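Local coordinates for putative lipoprotein YerB (Bacillus subtilis, PDB 2PSB) that is of unknown function but is a putative membrane lipoprotein that interacts with the helicase PcrA, at residues R31-V36 against F96-H102; A58-G62 against R246-D250; T65-A69 against R83-F89; F232-H238 against I295-L301. All blocks are in the same frame, centred on the assembly; numbering follows the deposited sequence.

Interaction 1: residues R31-V36 against F96-H102; sequences RPVAVV and FDSIFVH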
loop_
_atom_site.group_PDB
_atom_site.type_symbol
_atom_site.label_atom_id
_atom_site.label_comp_id
_atom_site.label_asym_id
_atom_site.label_seq_id
_atom_site.Cartn_x
_atom_site.Cartn_y
_atom_site.Cartn_z
ATOM N N ARG A 31 -14.041 -6.551 -7.107
ATOM C CA ARG A 31 -13.110 -5.554 -7.614
ATOM C C ARG A 31 -12.210 -5.012 -6.506
ATOM O O ARG A 31 -12.666 -4.753 -5.394
ATOM C CB ARG A 31 -13.885 -4.399 -8.242
ATOM C CG ARG A 31 -13.010 -3.378 -8.905
ATOM C CD ARG A 31 -13.829 -2.337 -9.607
ATOM N NE ARG A 31 -12.984 -1.362 -10.288
ATOM C CZ ARG A 31 -13.441 -0.274 -10.889
ATOM N NH1 ARG A 31 -14.740 -0.026 -10.890
ATOM N NH2 ARG A 31 -12.603 0.560 -11.490
ATOM N N PRO A 32 -10.911 -4.838 -6.801
ATOM C CA PRO A 32 -9.974 -4.315 -5.806
ATOM C C PRO A 32 -10.351 -2.901 -5.368
ATOM O O PRO A 32 -10.855 -2.104 -6.166
ATOM C CB PRO A 32 -8.635 -4.333 -6.551
ATOM C CG PRO A 32 -8.790 -5.482 -7.498
ATOM C CD PRO A 32 -10.195 -5.260 -8.018
ATOM N N VAL A 33 -10.118 -2.612 -4.090
ATOM C CA VAL A 33 -10.365 -1.293 -3.515
ATOM C C VAL A 33 -9.013 -0.827 -2.957
ATOM O O VAL A 33 -8.437 -1.475 -2.082
ATOM C CB VAL A 33 -11.426 -1.355 -2.371
ATOM C CG1 VAL A 33 -11.591 0.017 -1.720
ATOM C CG2 VAL A 33 -12.779 -1.806 -2.940
ATOM N N ALA A 34 -8.504 0.278 -3.500
ATOM C CA ALA A 34 -7.220 0.857 -3.086
ATOM C C ALA A 34 -7.449 2.132 -2.275
ATOM O O ALA A 34 -7.916 3.136 -2.804
ATOM C CB ALA A 34 -6.361 1.179 -4.316
ATOM N N VAL A 35 -7.097 2.094 -0.995
ATOM C CA VAL A 35 -7.291 3.241 -0.120
ATOM C C VAL A 35 -5.987 3.943 0.263
ATOM O O VAL A 35 -5.010 3.304 0.671
ATOM C CB VAL A 35 -8.003 2.826 1.192
ATOM C CG1 VAL A 35 -8.401 4.055 1.973
ATOM C CG2 VAL A 35 -9.201 1.939 0.902
ATOM N N VAL A 36 -5.970 5.263 0.127
ATOM C CA VAL A 36 -4.795 6.035 0.523
ATOM C C VAL A 36 -4.895 6.185 2.033
ATOM O O VAL A 36 -5.816 6.818 2.538
ATOM C CB VAL A 36 -4.781 7.422 -0.087
ATOM C CG1 VAL A 36 -3.709 8.268 0.597
ATOM C CG2 VAL A 36 -4.510 7.318 -1.580
ATOM N N PHE A 96 -4.285 -2.428 -10.755
ATOM C CA PHE A 96 -5.361 -3.378 -10.530
ATOM C C PHE A 96 -6.731 -2.791 -10.877
ATOM O O PHE A 96 -7.753 -3.385 -10.555
ATOM C CB PHE A 96 -5.347 -3.829 -9.065
ATOM C CG PHE A 96 -3.988 -4.238 -8.575
ATOM C CD1 PHE A 96 -3.065 -3.281 -8.166
ATOM C CD2 PHE A 96 -3.607 -5.576 -8.573
ATOM C CE1 PHE A 96 -1.771 -3.656 -7.765
ATOM C CE2 PHE A 96 -2.321 -5.956 -8.175
ATOM C CZ PHE A 96 -1.407 -4.997 -7.774
ATOM N N ASP A 97 -6.735 -1.622 -11.521
ATOM C CA ASP A 97 -7.969 -0.934 -11.922
ATOM C C ASP A 97 -8.910 -0.840 -10.725
ATOM O O ASP A 97 -10.133 -0.974 -10.841
ATOM C CB ASP A 97 -8.639 -1.690 -13.080
ATOM C CG ASP A 97 -9.779 -0.905 -13.717
ATOM O OD1 ASP A 97 -9.583 0.297 -14.003
ATOM O OD2 ASP A 97 -10.863 -1.491 -13.943
ATOM N N SER A 98 -8.318 -0.598 -9.566
ATOM C CA SER A 98 -9.065 -0.521 -8.327
ATOM C C SER A 98 -9.834 0.769 -8.138
ATOM O O SER A 98 -9.495 1.811 -8.705
ATOM C CB SER A 98 -8.128 -0.687 -7.124
ATOM O OG SER A 98 -6.775 -0.902 -7.516
ATOM N N ILE A 99 -10.890 0.672 -7.341
ATOM C CA ILE A 99 -11.687 1.829 -6.983
ATOM C C ILE A 99 -10.727 2.582 -6.061
ATOM O O ILE A 99 -10.269 2.041 -5.050
ATOM C CB ILE A 99 -12.948 1.403 -6.212
ATOM C CG1 ILE A 99 -13.942 0.766 -7.185
ATOM C CG2 ILE A 99 -13.555 2.594 -5.476
ATOM C CD1 ILE A 99 -15.065 -0.007 -6.509
ATOM N N PHE A 100 -10.412 3.819 -6.441
ATOM C CA PHE A 100 -9.476 4.666 -5.715
ATOM C C PHE A 100 -10.137 5.516 -4.636
ATOM O O PHE A 100 -10.876 6.452 -4.932
ATOM C CB PHE A 100 -8.760 5.570 -6.714
ATOM C CG PHE A 100 -7.560 6.267 -6.155
ATOM C CD1 PHE A 100 -6.436 5.537 -5.757
ATOM C CD2 PHE A 100 -7.529 7.653 -6.061
ATOM C CE1 PHE A 100 -5.290 6.180 -5.277
ATOM C CE2 PHE A 100 -6.377 8.313 -5.579
ATOM C CZ PHE A 100 -5.258 7.571 -5.189
ATOM N N VAL A 101 -9.856 5.192 -3.379
ATOM C CA VAL A 101 -10.432 5.932 -2.273
ATOM C C VAL A 101 -9.368 6.827 -1.652
ATOM O O VAL A 101 -8.234 6.392 -1.429
ATOM C CB VAL A 101 -10.997 4.976 -1.217
ATOM C CG1 VAL A 101 -11.714 5.768 -0.118
ATOM C CG2 VAL A 101 -11.949 4.005 -1.882
ATOM N N HIS A 102 -9.734 8.079 -1.393
ATOM C CA HIS A 102 -8.802 9.037 -0.817
ATOM C C HIS A 102 -9.514 10.204 -0.154
ATOM O O HIS A 102 -10.720 10.158 0.094
ATOM C CB HIS A 102 -7.873 9.580 -1.902
ATOM C CG HIS A 102 -8.591 10.315 -2.990
ATOM N ND1 HIS A 102 -9.550 9.719 -3.778
ATOM C CD2 HIS A 102 -8.498 11.596 -3.412
ATOM C CE1 HIS A 102 -10.020 10.604 -4.641
ATOM N NE2 HIS A 102 -9.398 11.750 -4.440
#

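Interaction 2: residues A58-G62 against R246-D250; sequences ALAEG and RRDID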
loop_
_atom_site.group_PDB
_atom_site.type_symbol
_atom_site.label_atom_id
_atom_site.label_comp_id
_atom_site.label_asym_id
_atom_site.label_seq_id
_atom_site.Cartn_x
_atom_site.Cartn_y
_atom_site.Cartn_z
ATOM N N ALA A 58 5.250 4.992 0.628
ATOM C CA ALA A 58 6.107 5.882 -0.146
ATOM C C ALA A 58 6.056 7.271 0.459
ATOM O O ALA A 58 5.115 7.607 1.194
ATOM C CB ALA A 58 5.663 5.928 -1.627
ATOM N N LEU A 59 7.077 8.075 0.167
ATOM C CA LEU A 59 7.137 9.435 0.691
ATOM C C LEU A 59 6.014 10.243 0.091
ATOM O O LEU A 59 5.726 10.129 -1.093
ATOM C CB LEU A 59 8.476 10.112 0.353
ATOM C CG LEU A 59 9.708 9.674 1.159
ATOM C CD1 LEU A 59 10.958 10.290 0.572
ATOM C CD2 LEU A 59 9.542 10.090 2.603
ATOM N N ALA A 60 5.376 11.056 0.921
ATOM C CA ALA A 60 4.286 11.911 0.479
ATOM C C ALA A 60 4.564 13.348 0.933
ATOM O O ALA A 60 5.151 14.143 0.195
ATOM C CB ALA A 60 2.965 11.413 1.057
ATOM N N GLU A 61 4.156 13.659 2.159
ATOM C CA GLU A 61 4.331 14.991 2.743
ATOM C C GLU A 61 5.688 15.124 3.454
ATOM O O GLU A 61 5.913 14.518 4.499
ATOM C CB GLU A 61 3.194 15.246 3.743
ATOM C CG GLU A 61 3.004 16.690 4.203
ATOM C CD GLU A 61 2.302 17.567 3.174
ATOM O OE1 GLU A 61 1.781 18.631 3.571
ATOM O OE2 GLU A 61 2.277 17.207 1.976
ATOM N N GLY A 62 6.591 15.912 2.882
ATOM C CA GLY A 62 7.894 16.101 3.496
ATOM C C GLY A 62 8.629 14.800 3.740
ATOM O O GLY A 62 8.900 14.049 2.803
ATOM N N ARG A 246 6.867 19.829 -4.260
ATOM C CA ARG A 246 6.255 18.509 -4.381
ATOM C C ARG A 246 7.071 17.650 -5.324
ATOM O O ARG A 246 7.549 18.123 -6.354
ATOM C CB ARG A 246 4.821 18.607 -4.914
ATOM C CG ARG A 246 3.947 19.600 -4.176
ATOM C CD ARG A 246 2.472 19.412 -4.497
ATOM N NE ARG A 246 1.702 20.606 -4.157
ATOM C CZ ARG A 246 0.465 20.593 -3.673
ATOM N NH1 ARG A 246 -0.162 19.443 -3.458
ATOM N NH2 ARG A 246 -0.150 21.738 -3.409
ATOM N N ARG A 247 7.228 16.384 -4.969
ATOM C CA ARG A 247 7.994 15.475 -5.796
ATOM C C ARG A 247 7.165 14.335 -6.352
ATOM O O ARG A 247 6.173 13.910 -5.758
ATOM C CB ARG A 247 9.186 14.906 -5.019
ATOM C CG ARG A 247 8.826 14.113 -3.778
ATOM C CD ARG A 247 8.316 15.018 -2.674
ATOM N NE ARG A 247 8.280 14.351 -1.375
ATOM C CZ ARG A 247 9.350 13.856 -0.756
ATOM N NH1 ARG A 247 9.216 13.271 0.426
ATOM N NH2 ARG A 247 10.550 13.939 -1.319
ATOM N N ASP A 248 7.592 13.855 -7.512
ATOM C CA ASP A 248 6.942 12.751 -8.184
ATOM C C ASP A 248 7.896 11.573 -8.057
ATOM O O ASP A 248 9.035 11.735 -7.609
ATOM C CB ASP A 248 6.705 13.098 -9.656
ATOM C CG ASP A 248 5.849 12.073 -10.366
ATOM O OD1 ASP A 248 4.855 11.613 -9.771
ATOM O OD2 ASP A 248 6.162 11.737 -11.528
ATOM N N ILE A 249 7.425 10.390 -8.428
ATOM C CA ILE A 249 8.241 9.191 -8.357
ATOM C C ILE A 249 8.134 8.426 -9.670
ATOM O O ILE A 249 7.064 7.938 -10.038
ATOM C CB ILE A 249 7.795 8.278 -7.187
ATOM C CG1 ILE A 249 7.958 9.025 -5.863
ATOM C CG2 ILE A 249 8.624 7.009 -7.170
ATOM C CD1 ILE A 249 7.533 8.231 -4.641
ATOM N N ASP A 250 9.251 8.340 -10.385
ATOM C CA ASP A 250 9.280 7.638 -11.653
ATOM C C ASP A 250 9.116 6.144 -11.409
ATOM O O ASP A 250 10.046 5.470 -10.966
ATOM C CB ASP A 250 10.601 7.911 -12.375
ATOM C CG ASP A 250 10.660 7.262 -13.742
ATOM O OD1 ASP A 250 11.657 7.488 -14.462
ATOM O OD2 ASP A 250 9.714 6.524 -14.100
#

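Interaction 3: residues T65-A69 against R83-F89; sequences TRFLA and RSAREYF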
loop_
_atom_site.group_PDB
_atom_site.type_symbol
_atom_site.label_atom_id
_atom_site.label_comp_id
_atom_site.label_asym_id
_atom_site.label_seq_id
_atom_site.Cartn_x
_atom_site.Cartn_y
_atom_site.Cartn_z
ATOM N N THR A 65 5.759 9.371 5.249
ATOM C CA THR A 65 5.328 8.417 4.238
ATOM C C THR A 65 3.828 8.197 4.330
ATOM O O THR A 65 3.193 8.535 5.328
ATOM C CB THR A 65 6.001 7.053 4.403
ATOM O OG1 THR A 65 5.713 6.546 5.702
ATOM C CG2 THR A 65 7.495 7.159 4.213
ATOM N N ARG A 66 3.275 7.607 3.282
ATOM C CA ARG A 66 1.848 7.348 3.221
ATOM C C ARG A 66 1.637 6.001 2.555
ATOM O O ARG A 66 2.447 5.578 1.734
ATOM C CB ARG A 66 1.156 8.463 2.428
ATOM C CG ARG A 66 -0.345 8.323 2.322
ATOM C CD ARG A 66 -1.006 9.656 2.601
ATOM N NE ARG A 66 -0.480 10.695 1.731
ATOM C CZ ARG A 66 -0.426 11.985 2.054
ATOM N NH1 ARG A 66 0.066 12.864 1.190
ATOM N NH2 ARG A 66 -0.839 12.397 3.242
ATOM N N PHE A 67 0.533 5.352 2.897
ATOM C CA PHE A 67 0.202 4.030 2.375
ATOM C C PHE A 67 -0.906 4.004 1.327
ATOM O O PHE A 67 -1.767 4.893 1.268
ATOM C CB PHE A 67 -0.296 3.122 3.505
ATOM C CG PHE A 67 0.632 3.010 4.685
ATOM C CD1 PHE A 67 0.119 2.686 5.939
ATOM C CD2 PHE A 67 1.995 3.219 4.552
ATOM C CE1 PHE A 67 0.952 2.574 7.053
ATOM C CE2 PHE A 67 2.840 3.114 5.654
ATOM C CZ PHE A 67 2.317 2.791 6.910
ATOM N N LEU A 68 -0.868 2.957 0.513
ATOM C CA LEU A 68 -1.914 2.664 -0.457
ATOM C C LEU A 68 -2.180 1.220 -0.045
ATOM O O LEU A 68 -1.323 0.359 -0.222
ATOM C CB LEU A 68 -1.436 2.699 -1.909
ATOM C CG LEU A 68 -2.585 2.370 -2.883
ATOM C CD1 LEU A 68 -3.657 3.491 -2.842
ATOM C CD2 LEU A 68 -2.055 2.200 -4.286
ATOM N N ALA A 69 -3.332 0.982 0.571
ATOM C CA ALA A 69 -3.710 -0.354 1.010
ATOM C C ALA A 69 -4.712 -0.917 0.016
ATOM O O ALA A 69 -5.824 -0.399 -0.139
ATOM C CB ALA A 69 -4.314 -0.309 2.410
ATOM N N ARG A 83 -6.233 9.763 3.634
ATOM C CA ARG A 83 -5.416 10.931 3.347
ATOM C C ARG A 83 -5.408 11.313 1.872
ATOM O O ARG A 83 -6.023 10.655 1.034
ATOM C CB ARG A 83 -3.972 10.686 3.806
ATOM C CG ARG A 83 -3.536 11.506 5.007
ATOM C CD ARG A 83 -3.519 12.981 4.674
ATOM N NE ARG A 83 -3.027 13.805 5.772
ATOM C CZ ARG A 83 -2.789 15.107 5.665
ATOM N NH1 ARG A 83 -3.001 15.722 4.509
ATOM N NH2 ARG A 83 -2.336 15.798 6.703
ATOM N N SER A 84 -4.683 12.387 1.579
ATOM C CA SER A 84 -4.555 12.932 0.228
ATOM C C SER A 84 -3.952 12.000 -0.805
ATOM O O SER A 84 -3.084 11.194 -0.499
ATOM C CB SER A 84 -3.728 14.214 0.270
ATOM O OG SER A 84 -4.430 15.221 0.959
ATOM N N ALA A 85 -4.404 12.143 -2.047
ATOM C CA ALA A 85 -3.917 11.322 -3.144
ATOM C C ALA A 85 -2.729 11.974 -3.843
ATOM O O ALA A 85 -2.627 13.200 -3.902
ATOM C CB ALA A 85 -5.039 11.084 -4.147
ATOM N N ARG A 86 -1.835 11.137 -4.365
ATOM C CA ARG A 86 -0.650 11.589 -5.084
ATOM C C ARG A 86 -0.629 10.849 -6.405
ATOM O O ARG A 86 -1.190 9.763 -6.505
ATOM C CB ARG A 86 0.616 11.285 -4.271
ATOM C CG ARG A 86 0.768 12.151 -3.033
ATOM C CD ARG A 86 0.937 13.612 -3.423
ATOM N NE ARG A 86 0.151 14.502 -2.571
ATOM C CZ ARG A 86 0.445 14.781 -1.306
ATOM N NH1 ARG A 86 1.515 14.242 -0.735
ATOM N NH2 ARG A 86 -0.339 15.589 -0.611
ATOM N N GLU A 87 -0.003 11.438 -7.420
ATOM C CA GLU A 87 0.066 10.809 -8.727
ATOM C C GLU A 87 0.529 9.365 -8.664
ATOM O O GLU A 87 -0.168 8.476 -9.155
ATOM C CB GLU A 87 0.985 11.592 -9.669
ATOM C CG GLU A 87 0.346 12.833 -10.255
ATOM C CD GLU A 87 0.888 14.114 -9.664
ATOM O OE1 GLU A 87 0.966 14.217 -8.418
ATOM O OE2 GLU A 87 1.221 15.027 -10.453
ATOM N N TYR A 88 1.694 9.128 -8.064
ATOM C CA TYR A 88 2.212 7.773 -7.968
ATOM C C TYR A 88 1.220 6.791 -7.343
ATOM O O TYR A 88 1.245 5.609 -7.665
ATOM C CB TYR A 88 3.562 7.725 -7.225
ATOM C CG TYR A 88 3.734 8.705 -6.090
ATOM C CD1 TYR A 88 4.189 10.008 -6.330
ATOM C CD2 TYR A 88 3.486 8.327 -4.777
ATOM C CE1 TYR A 88 4.400 10.899 -5.286
ATOM C CE2 TYR A 88 3.691 9.215 -3.724
ATOM C CZ TYR A 88 4.153 10.500 -3.987
ATOM O OH TYR A 88 4.387 11.385 -2.956
ATOM N N PHE A 89 0.347 7.267 -6.461
ATOM C CA PHE A 89 -0.645 6.373 -5.864
ATOM C C PHE A 89 -1.760 6.036 -6.862
ATOM O O PHE A 89 -2.268 4.914 -6.895
ATOM C CB PHE A 89 -1.238 6.991 -4.587
ATOM C CG PHE A 89 -0.311 6.929 -3.404
ATOM C CD1 PHE A 89 0.252 5.715 -3.015
ATOM C CD2 PHE A 89 0.003 8.077 -2.678
ATOM C CE1 PHE A 89 1.118 5.640 -1.920
ATOM C CE2 PHE A 89 0.862 8.020 -1.584
ATOM C CZ PHE A 89 1.421 6.793 -1.203
#

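Interaction 4: residues F232-H238 against I295-L301; sequences FIVEASH and INIVPDL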
loop_
_atom_site.group_PDB
_atom_site.type_symbol
_atom_site.label_atom_id
_atom_site.label_comp_id
_atom_site.label_asym_id
_atom_site.label_seq_id
_atom_site.Cartn_x
_atom_site.Cartn_y
_atom_site.Cartn_z
ATOM N N PHE A 232 9.011 -6.068 -0.213
ATOM C CA PHE A 232 9.548 -5.677 -1.494
ATOM C C PHE A 232 9.996 -4.218 -1.463
ATOM O O PHE A 232 9.164 -3.303 -1.517
ATOM C CB PHE A 232 8.463 -5.893 -2.549
ATOM C CG PHE A 232 8.923 -5.675 -3.959
ATOM C CD1 PHE A 232 10.280 -5.693 -4.286
ATOM C CD2 PHE A 232 7.991 -5.501 -4.979
ATOM C CE1 PHE A 232 10.691 -5.538 -5.601
ATOM C CE2 PHE A 232 8.397 -5.345 -6.300
ATOM C CZ PHE A 232 9.754 -5.366 -6.609
ATOM N N ILE A 233 11.308 -4.010 -1.370
ATOM C CA ILE A 233 11.866 -2.665 -1.318
ATOM C C ILE A 233 12.205 -2.247 -2.733
ATOM O O ILE A 233 13.013 -2.886 -3.395
ATOM C CB ILE A 233 13.132 -2.632 -0.404
ATOM C CG1 ILE A 233 12.741 -3.115 0.997
ATOM C CG2 ILE A 233 13.728 -1.212 -0.344
ATOM C CD1 ILE A 233 13.896 -3.302 1.950
ATOM N N VAL A 234 11.561 -1.178 -3.194
ATOM C CA VAL A 234 11.756 -0.679 -4.548
ATOM C C VAL A 234 12.444 0.687 -4.615
ATOM O O VAL A 234 12.054 1.620 -3.917
ATOM C CB VAL A 234 10.386 -0.629 -5.275
ATOM C CG1 VAL A 234 10.488 0.123 -6.585
ATOM C CG2 VAL A 234 9.899 -2.053 -5.534
ATOM N N GLU A 235 13.473 0.791 -5.457
ATOM C CA GLU A 235 14.211 2.044 -5.624
ATOM C C GLU A 235 13.716 2.779 -6.849
ATOM O O GLU A 235 13.917 2.337 -7.973
ATOM C CB GLU A 235 15.711 1.788 -5.779
ATOM C CG GLU A 235 16.536 3.077 -5.825
ATOM C CD GLU A 235 18.037 2.829 -5.835
ATOM O OE1 GLU A 235 18.570 2.361 -6.869
ATOM O OE2 GLU A 235 18.690 3.094 -4.802
ATOM N N ALA A 236 13.085 3.922 -6.624
ATOM C CA ALA A 236 12.528 4.716 -7.709
ATOM C C ALA A 236 12.976 6.168 -7.612
ATOM O O ALA A 236 13.092 6.716 -6.517
ATOM C CB ALA A 236 11.007 4.632 -7.666
ATOM N N SER A 237 13.208 6.788 -8.768
ATOM C CA SER A 237 13.649 8.174 -8.812
ATOM C C SER A 237 12.589 9.142 -8.325
ATOM O O SER A 237 11.477 9.186 -8.855
ATOM C CB SER A 237 14.044 8.570 -10.231
ATOM O OG SER A 237 15.031 7.703 -10.743
ATOM N N HIS A 238 12.948 9.909 -7.303
ATOM C CA HIS A 238 12.070 10.920 -6.745
ATOM C C HIS A 238 12.565 12.220 -7.370
ATOM O O HIS A 238 13.767 12.494 -7.360
ATOM C CB HIS A 238 12.208 10.964 -5.221
ATOM C CG HIS A 238 11.609 9.781 -4.526
ATOM N ND1 HIS A 238 11.845 8.481 -4.924
ATOM C CD2 HIS A 238 10.776 9.699 -3.460
ATOM C CE1 HIS A 238 11.182 7.653 -4.141
ATOM N NE2 HIS A 238 10.523 8.366 -3.243
ATOM N N ILE A 295 5.133 -3.374 0.179
ATOM C CA ILE A 295 6.088 -2.757 -0.732
ATOM C C ILE A 295 6.533 -1.412 -0.187
ATOM O O ILE A 295 5.707 -0.549 0.147
ATOM C CB ILE A 295 5.472 -2.544 -2.142
ATOM C CG1 ILE A 295 4.988 -3.885 -2.702
ATOM C CG2 ILE A 295 6.504 -1.904 -3.080
ATOM C CD1 ILE A 295 4.575 -3.845 -4.127
ATOM N N ASN A 296 7.847 -1.247 -0.087
ATOM C CA ASN A 296 8.437 -0.005 0.387
ATOM C C ASN A 296 9.195 0.681 -0.720
ATOM O O ASN A 296 10.223 0.184 -1.173
ATOM C CB ASN A 296 9.404 -0.268 1.531
ATOM C CG ASN A 296 8.740 -0.198 2.859
ATOM O OD1 ASN A 296 8.525 0.888 3.397
ATOM N ND2 ASN A 296 8.390 -1.346 3.401
ATOM N N ILE A 297 8.689 1.818 -1.172
ATOM C CA ILE A 297 9.381 2.545 -2.213
ATOM C C ILE A 297 10.347 3.530 -1.549
ATOM O O ILE A 297 9.974 4.285 -0.641
ATOM C CB ILE A 297 8.379 3.277 -3.120
ATOM C CG1 ILE A 297 7.646 2.244 -3.987
ATOM C CG2 ILE A 297 9.107 4.322 -3.992
ATOM C CD1 ILE A 297 6.328 2.745 -4.581
ATOM N N VAL A 298 11.596 3.493 -1.994
ATOM C CA VAL A 298 12.630 4.370 -1.450
ATOM C C VAL A 298 13.385 5.076 -2.569
ATOM O O VAL A 298 13.515 4.542 -3.665
ATOM C CB VAL A 298 13.672 3.559 -0.618
ATOM C CG1 VAL A 298 12.962 2.706 0.418
ATOM C CG2 VAL A 298 14.517 2.688 -1.544
ATOM N N PRO A 299 13.875 6.298 -2.312
ATOM C CA PRO A 299 14.626 7.014 -3.351
ATOM C C PRO A 299 16.089 6.554 -3.421
ATOM O O PRO A 299 16.814 6.923 -4.334
ATOM C CB PRO A 299 14.479 8.480 -2.944
ATOM C CG PRO A 299 14.336 8.406 -1.457
ATOM C CD PRO A 299 13.440 7.214 -1.248
ATOM N N ASP A 300 16.509 5.736 -2.458
ATOM C CA ASP A 300 17.874 5.219 -2.421
ATOM C C ASP A 300 17.918 3.872 -1.708
ATOM O O ASP A 300 17.673 3.778 -0.507
ATOM C CB ASP A 300 18.804 6.206 -1.710
ATOM C CG ASP A 300 20.259 5.754 -1.711
ATOM O OD1 ASP A 300 21.099 6.485 -1.157
ATOM O OD2 ASP A 300 20.570 4.675 -2.256
ATOM N N LEU A 301 18.244 2.831 -2.464
ATOM C CA LEU A 301 18.319 1.474 -1.935
ATOM C C LEU A 301 19.234 1.422 -0.711
ATOM O O LEU A 301 19.301 0.413 -0.011
ATOM C CB LEU A 301 18.824 0.534 -3.037
ATOM C CG LEU A 301 18.338 -0.917 -3.058
ATOM C CD1 LEU A 301 19.085 -1.715 -2.019
ATOM C CD2 LEU A 301 16.833 -0.971 -2.816
HETATM O O HOH W 1 9.183 7.160 -1.522
#

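Interaction 1: residues R31-V36 against F96-H102
Val33 to Val36 and Ile99 to His102 run as neighbouring parallel strands, their axes 4.8 Å apart and 20° off parallel, with Val33 beside Ile99 and Val35 beside Val101. Four backbone hydrogen bonds join them, from Ile99 N to Pro32 O at one end to Val36 N to Val101 O at the other. Beta-branched Val33, Val35, Ile99 and Val101 share one face. On the other, small Ala34 lets Ser98 CB come within 3.8 Å of its CB, and Val36 CG2 meets Phe100 CZ at 3.7 Å. Before the strand, Arg31 stretches out with CG anti to its N (chi1 -175°), which lays the guanidinium against Ile99 CG1 by one face. Arg31 NE and Arg31 NH2 both donate to Asp97 O in the guanidinium plane, at 2.9 and 3.0 Å. Asp97 OD2, 3.6 Å from Arg31 NH2, lies well out of that plane and makes a long, electrostatic salt bridge. Asp119 also forms a salt bridge with Arg31 NH2, so the buried charge is probably well compensated where the strand pair begins.

Interaction 2: residues A58-G62 against R246-D250
Ala58 and Ile249 lie 9.1 Å apart at their CA atoms, and Ala60 and Arg247 8.1 Å, too far for backbone pairing, and so the two segments meet through side chains. The deeper end is apolar: Ile249 CD1 reaches Ala58 CB at 4.2 Å, a long residue spanning to a short one, while Tyr88 and His238 also touch Ile249. Farther out Arg247 takes over. Its CG sits between the backbone N and the carbonyl carbon (chi1 61°), and a bend at chi2 folds the chain so that the guanidinium lies against Leu59 CB and CD1. Just past the end of strand 54-59, where strand 247-250 packs on it, lies a classic beta bulge, Ala60 and Glu61 both facing one residue on the far side of the turn, just ahead of strand 65-71. The positive phi of Gly62 suits a residue without a side chain. The bulge and the turn after it bring two carbonyls near Arg247. Ala60 O stands at the guanidinium edge, 3.5 Å from Arg247 NE, without a hydrogen bond; Gly62 O is modelled implausibly close to Arg247 NH1 and at a poor angle, leaving both the fine placement of NH1 and any bond there doubtful.

Interaction 3: residues T65-A69 against R83-F89
Arg66 leaves strand 65-71 with its side chain swung to the carbonyl side, opposite the backbone N (chi1 -179°), and bends at chi2 and chi3 turn its head in among Arg83, Ser84 and Arg86. Arg66 CD rests 3.4 Å from Arg83 CB, and Arg66 NH2 lies alongside the Arg83 methylenes. Ser84 O stands over one face of the Arg66 guanidinium, 3.5 Å from Arg66 NE, but the angle is too poor for a hydrogen bond. Arg66 NH1 points at a face of the Arg86 guanidinium, the two planes 73° apart; the modelled closeness of these two donors is doubtful in detail. Nearer the backbone, Arg66 O faces the edge of the Phe89 ring, 3.3 Å from Phe89 CZ, while Arg66 CB and CG skirt CE2. Were Arg66 an alanine, the loss of its chain beyond CB would probably open a gap between Arg83 and Arg86 and leave both freer to turn. Phe67 points to the other side of the strand, where it meets Trp294 edge-to-face. Leu68 turns back, its CB 3.6 Å from Phe89 CD1, and both residues also touch Phe100, an apolar patch that suits them. Ser84, a known phosphorylation site unmodified here, is near Arg66, Arg83 and Arg86. Arg86 occupies the N-cap position of helix 87-94, whose first turn packs with the preceding loop on strand 65-71.

Interaction 4: residues F232-H238 against I295-L301
Val234 packs its CB against Ile297 CG1 and its CG2 against Ile295 CG2, each at 4.2 Å, while Phe232 CD2 meets Ile295 CD1 on the same face. On the opposite face Ile233 CG2 touches Val298 CG1 and Leu301 CD2. Between these faces the backbones form a parallel strand pair, axes 4.6 Å apart and inclined by 22°, with four hydrogen bonds; strand 293-298 also pairs with strand 54-59. Past the pair, Pro299 CB sits over a face of the His238 imidazole in a CH-pi contact, 3.5 Å from the ring centroid. His238 ND1 donates within its own ring plane to Ala236 O at 2.7 Å, approaching from above the carbonyl plane, which fixes the ring's turn. His238 NE2 is close to a water that donates to Ile297 O, an atom also bonded by Tyr188 OH. A leucine in place of His238 would probably leave Ala236 O and this water without their ring partners and deprive Pro299 of its aromatic face. At the polar edge, extended Glu235 brings OE2 to Leu301 N in a very straight bond, modelled too short to trust in length. Asp300 OD2, a like charge 3.5 Å from Glu235 OE2, bonds instead to Asp302 N.

In the fold
Interactions 1 and 4 are buried parallel strand pairs built from the same ladder of backbone bonds and beta-branched side chains, but they lie about 21 Å apart between centres, on opposite sides of the chain's centre. Their ends differ: a compensated buried arginine in one, a histidine, proline and carboxylates in the other. Interactions 2 and 3 lack hydrogen bonds across their segments and rely on arginines, with Phe89 packing added in interaction 3. Interaction 2 is buried, though Arg247 is partly exposed, and itself joins the N-terminal and C-terminal family regions. Interaction 3, partly buried, touches interaction 1 through Val35 with Ala69 and interaction 2 through Ala58 with Arg66. Interaction 2 reaches interaction 4 where Ile249 packs on Ala236.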